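Local atomic coordinates of sulfurtransferase (Azotobacter vinelandii, PDB entry 1E0C), a protein that probably catalyses the transfer of sulfur from thiosulfate to cyanide, as a rhodanese built from two rhodanese-like domains. Residues A[15-20]-A[118-123]; A[197-200]-A[204-207]. All blocks are in the same frame, centred on the assembly; numbering follows the deposited sequence.

Contact 1: residues A[15-20]-A[118-123]; sequences DLQARL and TAWLAE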
ATOM      1  N   ASP A  15       8.323  17.639   6.223  1.00 10.22           N
ATOM      2  CA  ASP A  15       8.192  17.020   7.538  1.00  9.74           C
ATOM      3  C   ASP A  15       9.247  15.923   7.725  1.00 10.98           C
ATOM      4  O   ASP A  15       9.799  15.762   8.808  1.00 14.49           O
ATOM      5  CB  ASP A  15       6.813  16.370   7.701  1.00 13.35           C
ATOM      6  CG  ASP A  15       5.672  17.352   7.525  1.00 17.94           C
ATOM      7  OD1 ASP A  15       5.786  18.481   8.043  1.00 14.60           O
ATOM      8  OD2 ASP A  15       4.673  16.971   6.883  1.00 14.35           O
ATOM      9  N   LEU A  16       9.445  15.136   6.668  1.00 14.92           N
ATOM     10  CA  LEU A  16      10.433  14.062   6.721  1.00 11.03           C
ATOM     11  C   LEU A  16      11.846  14.623   6.786  1.00 10.43           C
ATOM     12  O   LEU A  16      12.637  14.171   7.619  1.00 12.02           O
ATOM     13  CB  LEU A  16      10.288  13.111   5.536  1.00 12.60           C
ATOM     14  CG  LEU A  16      11.358  12.004   5.441  1.00  9.47           C
ATOM     15  CD1 LEU A  16      11.359  11.146   6.690  1.00 11.15           C
ATOM     16  CD2 LEU A  16      11.118  11.179   4.186  1.00 11.20           C
ATOM     17  N   GLN A  17      12.159  15.620   5.964  1.00 11.25           N
ATOM     18  CA  GLN A  17      13.514  16.172   5.974  1.00 17.07           C
ATOM     19  C   GLN A  17      13.945  16.669   7.338  1.00 15.54           C
ATOM     20  O   GLN A  17      15.088  16.457   7.762  1.00 13.18           O
ATOM     21  CB  GLN A  17      13.716  17.248   4.907  1.00 13.00           C
ATOM     22  CG  GLN A  17      15.182  17.684   4.805  1.00 15.93           C
ATOM     23  CD  GLN A  17      15.490  18.517   3.591  1.00 19.52           C
ATOM     24  OE1 GLN A  17      14.904  18.348   2.522  1.00 13.77           O
ATOM     25  NE2 GLN A  17      16.470  19.420   3.715  1.00 18.70           N
ATOM     26  N   ALA A  18      13.047  17.286   8.092  1.00 12.10           N
ATOM     27  CA  ALA A  18      13.333  17.812   9.415  1.00 14.47           C
ATOM     28  C   ALA A  18      13.594  16.703  10.428  1.00 13.79           C
ATOM     29  O   ALA A  18      14.059  16.961  11.536  1.00 14.40           O
ATOM     30  CB  ALA A  18      12.127  18.631   9.896  1.00 19.04           C
ATOM     31  N   ARG A  19      13.183  15.480  10.097  1.00 15.75           N
ATOM     32  CA  ARG A  19      13.217  14.373  11.041  1.00 16.94           C
ATOM     33  C   ARG A  19      14.063  13.201  10.555  1.00 11.39           C
ATOM     34  O   ARG A  19      13.995  12.131  11.169  1.00 16.39           O
ATOM     35  CB  ARG A  19      11.776  13.885  11.299  1.00 16.80           C
ATOM     36  CG  ARG A  19      10.910  14.898  12.046  1.00 18.35           C
ATOM     37  CD  ARG A  19       9.452  14.465  12.083  1.00 19.18           C
ATOM     38  NE  ARG A  19       8.613  15.408  12.818  1.00 15.65           N
ATOM     39  CZ  ARG A  19       8.182  16.568  12.330  1.00 18.01           C
ATOM     40  NH1 ARG A  19       8.490  16.952  11.098  1.00 14.26           N
ATOM     41  NH2 ARG A  19       7.453  17.378  13.088  1.00 19.54           N
ATOM     42  N   LEU A  20      14.924  13.395   9.565  1.00 14.40           N
ATOM     43  CA  LEU A  20      15.724  12.315   9.003  1.00 15.59           C
ATOM     44  C   LEU A  20      16.632  11.621  10.008  1.00 20.34           C
ATOM     45  O   LEU A  20      16.993  10.452   9.811  1.00 15.44           O
ATOM     46  CB  LEU A  20      16.585  12.810   7.836  1.00 14.58           C
ATOM     47  CG  LEU A  20      15.861  13.045   6.506  1.00 15.14           C
ATOM     48  CD1 LEU A  20      16.804  13.669   5.492  1.00 16.69           C
ATOM     49  CD2 LEU A  20      15.263  11.743   5.982  1.00 16.23           C
ATOM     50  N   THR A 118       9.049  11.127  -5.989  1.00 12.98           N
ATOM     51  CA  THR A 118       8.677  12.115  -7.005  1.00 10.30           C
ATOM     52  C   THR A 118       8.590  13.504  -6.370  1.00  9.73           C
ATOM     53  O   THR A 118       9.212  14.440  -6.868  1.00 14.50           O
ATOM     54  CB  THR A 118       7.311  11.759  -7.625  1.00 15.25           C
ATOM     55  OG1 THR A 118       7.319  10.350  -7.914  1.00 13.15           O
ATOM     56  CG2 THR A 118       7.093  12.523  -8.925  1.00 13.14           C
ATOM     57  N   ALA A 119       7.887  13.610  -5.254  1.00  8.73           N
ATOM     58  CA  ALA A 119       7.732  14.895  -4.571  1.00 11.21           C
ATOM     59  C   ALA A 119       9.047  15.346  -3.945  1.00 17.93           C
ATOM     60  O   ALA A 119       9.405  16.524  -3.994  1.00 10.94           O
ATOM     61  CB  ALA A 119       6.635  14.788  -3.518  1.00 13.71           C
ATOM     62  N   TRP A 120       9.793  14.403  -3.380  1.00 13.80           N
ATOM     63  CA  TRP A 120      11.112  14.692  -2.821  1.00 16.73           C
ATOM     64  C   TRP A 120      12.022  15.298  -3.888  1.00 16.00           C
ATOM     65  O   TRP A 120      12.624  16.353  -3.664  1.00 15.47           O
ATOM     66  CB  TRP A 120      11.751  13.400  -2.288  1.00 10.33           C
ATOM     67  CG  TRP A 120      12.996  13.618  -1.477  1.00 15.24           C
ATOM     68  CD1 TRP A 120      14.284  13.581  -1.930  1.00 14.52           C
ATOM     69  CD2 TRP A 120      13.070  13.858  -0.067  1.00 12.66           C
ATOM     70  NE1 TRP A 120      15.153  13.813  -0.884  1.00 12.93           N
ATOM     71  CE2 TRP A 120      14.437  13.955   0.271  1.00 10.80           C
ATOM     72  CE3 TRP A 120      12.118  14.000   0.949  1.00  7.89           C
ATOM     73  CZ2 TRP A 120      14.858  14.219   1.571  1.00  8.96           C
ATOM     74  CZ3 TRP A 120      12.536  14.237   2.240  1.00 13.06           C
ATOM     75  CH2 TRP A 120      13.908  14.353   2.543  1.00 14.00           C
ATOM     76  N   LEU A 121      12.104  14.650  -5.048  1.00 12.57           N
ATOM     77  CA  LEU A 121      12.959  15.146  -6.123  1.00 14.65           C
ATOM     78  C   LEU A 121      12.441  16.467  -6.689  1.00 17.61           C
ATOM     79  O   LEU A 121      13.230  17.348  -7.055  1.00 14.87           O
ATOM     80  CB  LEU A 121      13.090  14.136  -7.248  1.00 13.79           C
ATOM     81  CG  LEU A 121      13.780  12.801  -6.947  1.00 19.04           C
ATOM     82  CD1 LEU A 121      13.486  11.802  -8.058  1.00 18.42           C
ATOM     83  CD2 LEU A 121      15.283  13.002  -6.798  1.00 21.94           C
ATOM     84  N   ALA A 122      11.117  16.605  -6.769  1.00 16.36           N
ATOM     85  CA  ALA A 122      10.551  17.833  -7.332  1.00 19.37           C
ATOM     86  C   ALA A 122      10.990  19.043  -6.511  1.00 17.23           C
ATOM     87  O   ALA A 122      11.074  20.149  -7.045  1.00 18.95           O
ATOM     88  CB  ALA A 122       9.039  17.765  -7.421  1.00 18.85           C
ATOM     89  N   GLU A 123      11.209  18.837  -5.220  1.00 14.90           N
ATOM     90  CA  GLU A 123      11.612  19.906  -4.320  1.00 14.89           C
ATOM     91  C   GLU A 123      13.126  19.961  -4.148  1.00 15.69           C
ATOM     92  O   GLU A 123      13.630  20.710  -3.319  1.00 16.95           O
ATOM     93  CB  GLU A 123      10.887  19.778  -2.978  1.00 16.91           C
ATOM     94  CG  GLU A 123       9.388  19.986  -3.122  1.00 19.11           C
ATOM     95  CD  GLU A 123       8.556  19.864  -1.878  1.00 18.13           C
ATOM     96  OE1 GLU A 123       9.025  19.489  -0.783  1.00 14.14           O
ATOM     97  OE2 GLU A 123       7.332  20.163  -1.988  1.00 22.97           O
TER

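Contact 2: residues A[197-200]-A[204-207]; sequences AAMD and ALRI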
ATOM      1  N   ALA A 197      -5.737   7.625 -10.714  1.00 12.53           N
ATOM      2  CA  ALA A 197      -6.708   8.730 -10.700  1.00 11.98           C
ATOM      3  C   ALA A 197      -6.705   9.422  -9.341  1.00 11.67           C
ATOM      4  O   ALA A 197      -7.168  10.556  -9.208  1.00 13.88           O
ATOM      5  CB  ALA A 197      -8.109   8.198 -11.000  1.00 11.12           C
ATOM      6  N   ALA A 198      -6.159   8.751  -8.325  1.00  8.43           N
ATOM      7  CA  ALA A 198      -6.096   9.288  -6.982  1.00 10.20           C
ATOM      8  C   ALA A 198      -4.869  10.180  -6.775  1.00  8.80           C
ATOM      9  O   ALA A 198      -4.787  10.865  -5.757  1.00 10.98           O
ATOM     10  CB  ALA A 198      -6.089   8.170  -5.951  1.00 17.80           C
ATOM     11  N   MET A 199      -3.939  10.129  -7.724  1.00  8.32           N
ATOM     12  CA  MET A 199      -2.743  10.950  -7.648  1.00  6.62           C
ATOM     13  C   MET A 199      -2.959  12.273  -8.400  1.00 12.05           C
ATOM     14  O   MET A 199      -3.679  12.322  -9.388  1.00 13.45           O
ATOM     15  CB  MET A 199      -1.544  10.270  -8.317  1.00  9.75           C
ATOM     16  CG  MET A 199      -1.279   8.843  -7.832  1.00 10.26           C
ATOM     17  SD  MET A 199      -0.127   8.047  -8.985  1.00  9.52           S
ATOM     18  CE  MET A 199      -0.245   6.354  -8.401  1.00 12.12           C
ATOM     19  N   ASP A 200      -2.116  13.238  -8.050  1.00 13.94           N
ATOM     20  CA  ASP A 200      -2.133  14.530  -8.751  1.00 12.45           C
ATOM     21  C   ASP A 200      -0.780  14.741  -9.410  1.00 15.92           C
ATOM     22  O   ASP A 200       0.204  15.101  -8.764  1.00 13.89           O
ATOM     23  CB  ASP A 200      -2.471  15.635  -7.758  1.00 11.93           C
ATOM     24  CG  ASP A 200      -2.557  17.015  -8.387  1.00 11.72           C
ATOM     25  OD1 ASP A 200      -2.224  17.147  -9.579  1.00 14.12           O
ATOM     26  OD2 ASP A 200      -2.967  17.941  -7.656  1.00 18.00           O
ATOM     27  N   ALA A 204       3.445  16.392  -8.212  1.00 12.07           N
ATOM     28  CA  ALA A 204       4.461  15.362  -8.035  1.00 16.09           C
ATOM     29  C   ALA A 204       3.908  14.061  -7.482  1.00 15.03           C
ATOM     30  O   ALA A 204       4.526  13.412  -6.635  1.00 11.66           O
ATOM     31  CB  ALA A 204       5.601  15.883  -7.160  1.00 11.59           C
ATOM     32  N   LEU A 205       2.719  13.666  -7.931  1.00 12.63           N
ATOM     33  CA  LEU A 205       2.088  12.417  -7.576  1.00 12.73           C
ATOM     34  C   LEU A 205       1.661  12.305  -6.130  1.00 13.63           C
ATOM     35  O   LEU A 205       1.359  11.215  -5.649  1.00 12.32           O
ATOM     36  CB  LEU A 205       2.907  11.203  -8.023  1.00 12.49           C
ATOM     37  CG  LEU A 205       3.178  11.117  -9.535  1.00 15.56           C
ATOM     38  CD1 LEU A 205       4.057   9.923  -9.860  1.00 13.66           C
ATOM     39  CD2 LEU A 205       1.857  11.034 -10.303  1.00 17.05           C
ATOM     40  N   ARG A 206       1.480  13.439  -5.451  1.00  9.57           N
ATOM     41  CA  ARG A 206       0.836  13.422  -4.139  1.00 11.10           C
ATOM     42  C   ARG A 206      -0.614  12.941  -4.337  1.00 11.96           C
ATOM     43  O   ARG A 206      -1.118  12.957  -5.460  1.00 13.87           O
ATOM     44  CB  ARG A 206       0.801  14.811  -3.510  1.00 12.31           C
ATOM     45  CG  ARG A 206       2.167  15.322  -3.028  1.00  8.46           C
ATOM     46  CD  ARG A 206       1.977  16.726  -2.451  1.00 11.56           C
ATOM     47  NE  ARG A 206       3.209  17.277  -1.908  1.00  9.28           N
ATOM     48  CZ  ARG A 206       4.273  17.651  -2.596  1.00  9.43           C
ATOM     49  NH1 ARG A 206       4.355  17.555  -3.913  1.00 11.02           N
ATOM     50  NH2 ARG A 206       5.317  18.147  -1.915  1.00 14.97           N
ATOM     51  N   ILE A 207      -1.219  12.542  -3.238  1.00  8.68           N
ATOM     52  CA  ILE A 207      -2.643  12.163  -3.257  1.00 11.41           C
ATOM     53  C   ILE A 207      -3.447  13.430  -3.553  1.00 15.55           C
ATOM     54  O   ILE A 207      -3.110  14.478  -2.995  1.00 13.32           O
ATOM     55  CB  ILE A 207      -3.047  11.585  -1.896  1.00 12.51           C
ATOM     56  CG1 ILE A 207      -2.333  10.242  -1.665  1.00  9.25           C
ATOM     57  CG2 ILE A 207      -4.553  11.395  -1.793  1.00 13.57           C
ATOM     58  CD1 ILE A 207      -2.184   9.891  -0.200  1.00 11.72           C
TER

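Contact 1: residues A[15-20]-A[118-123]
W120 swings its indole out from helix 116-122 because CG stands anti to the backbone N (chi1 -170°), and the six-membered ring reaches L16 and Q17 of helix 13-17. L16 has the same kind of first torsion (chi1 175°), which carries its isobutyl group up to that ring. The two side chains cross at about a right angle. CD2 of L16 approaches CZ3 of W120 to 3.9 Å, and CB and CG of L16 lie only slightly farther from the same carbon. Q17 comes in beside it. Its CB sits 3.7 Å from CH2 of W120, the closest approach between the segments. Both L16 and Q17 meet the ring obliquely. L20 differs, as its CD1 lies near the ring plane at the edge, 4.2 Å from CH2 of W120. CZ3 and CH2 of the indole are thus held by three neighbours, L16, Q17 and L20, and Q17 to L20 form a type I beta turn.

No hydrogen bond crosses between the segments. The polar ends look to the loop after helix 116-122: W120 NE1 bonds to the carbonyl of P126, and Q17 OE1 to NH1 of R125. The indole is anchored through its N-H, while CZ3 and CH2 of its six-membered ring pack against carbon. Cutting W120 back to an alanine is likely to open a gap beside L16 and L20 and to leave the P126 carbonyl O without its indole donor. L16 and L20 also touch strand 25-29. This is packing through one large aromatic, joining helix 13-17 to helix 116-122 beside the parallel sheet, in the alpha/beta fold of the N-terminal rhodanese-like domain.

Contact 2: residues A[197-200]-A[204-207]
M199 meets L205 across a short, weakly bonded hairpin, and its side chain can be followed outward. CB lies 3.9 Å from the carbonyl O of R206 and close to CD2 of L205. CG stands beside the backbone N (chi1 -52°) and passes the L205 carbonyl O at 4.2 Å. The chain then runs extended, and SD packs against CD2 of L205 at 3.8 Å. The thioether and the leucine branch cross obliquely.

The backbone does the binding. D200 N donates to R206 O at 2.8 Å. The return bond, from L205 N to D200 O, is 3.0 Å long and more bent. M199 and I207 form an antiparallel non-hydrogen-bonded pair. Here a CA-H...O contact joins I207 CA to A198 O at 3.5 Å. A204 and L205 both have positive phi, which helps turn the chain back. D200 OD1 bonds to S202 OG within the turn.

R206 leaves the hairpin toward the N-terminal domain, where NE forms a salt bridge with OE1 of E12 and NH2 one with OE2 of E123. A204 and L205 pack on helix 116-122 of that domain. A198, M199 and I207 touch helix 235-245 of their own domain, so the hairpin contacts a helix of each domain.

Overall arrangement
From the N terminus, the chain runs through strand 10-11 and helix 13-17, then the remaining strands of the first parallel sheet, and returns at helix 116-122. There contact 1 closes a loop of 97 residues. The chain goes on into the second domain, where contact 2 closes a turn of three residues. The contacts follow in series, and neither encloses nor crosses the other. Their centres are about 16 Å apart, yet they touch. E123 OE2 and R206 NH2 form a salt bridge of 2.9 Å, and A119 packs on A204. Contact 1 ties helix 13-17 to helix 116-122, far apart in the chain. Contact 2 shapes a hairpin of the second domain, which helps join the domains.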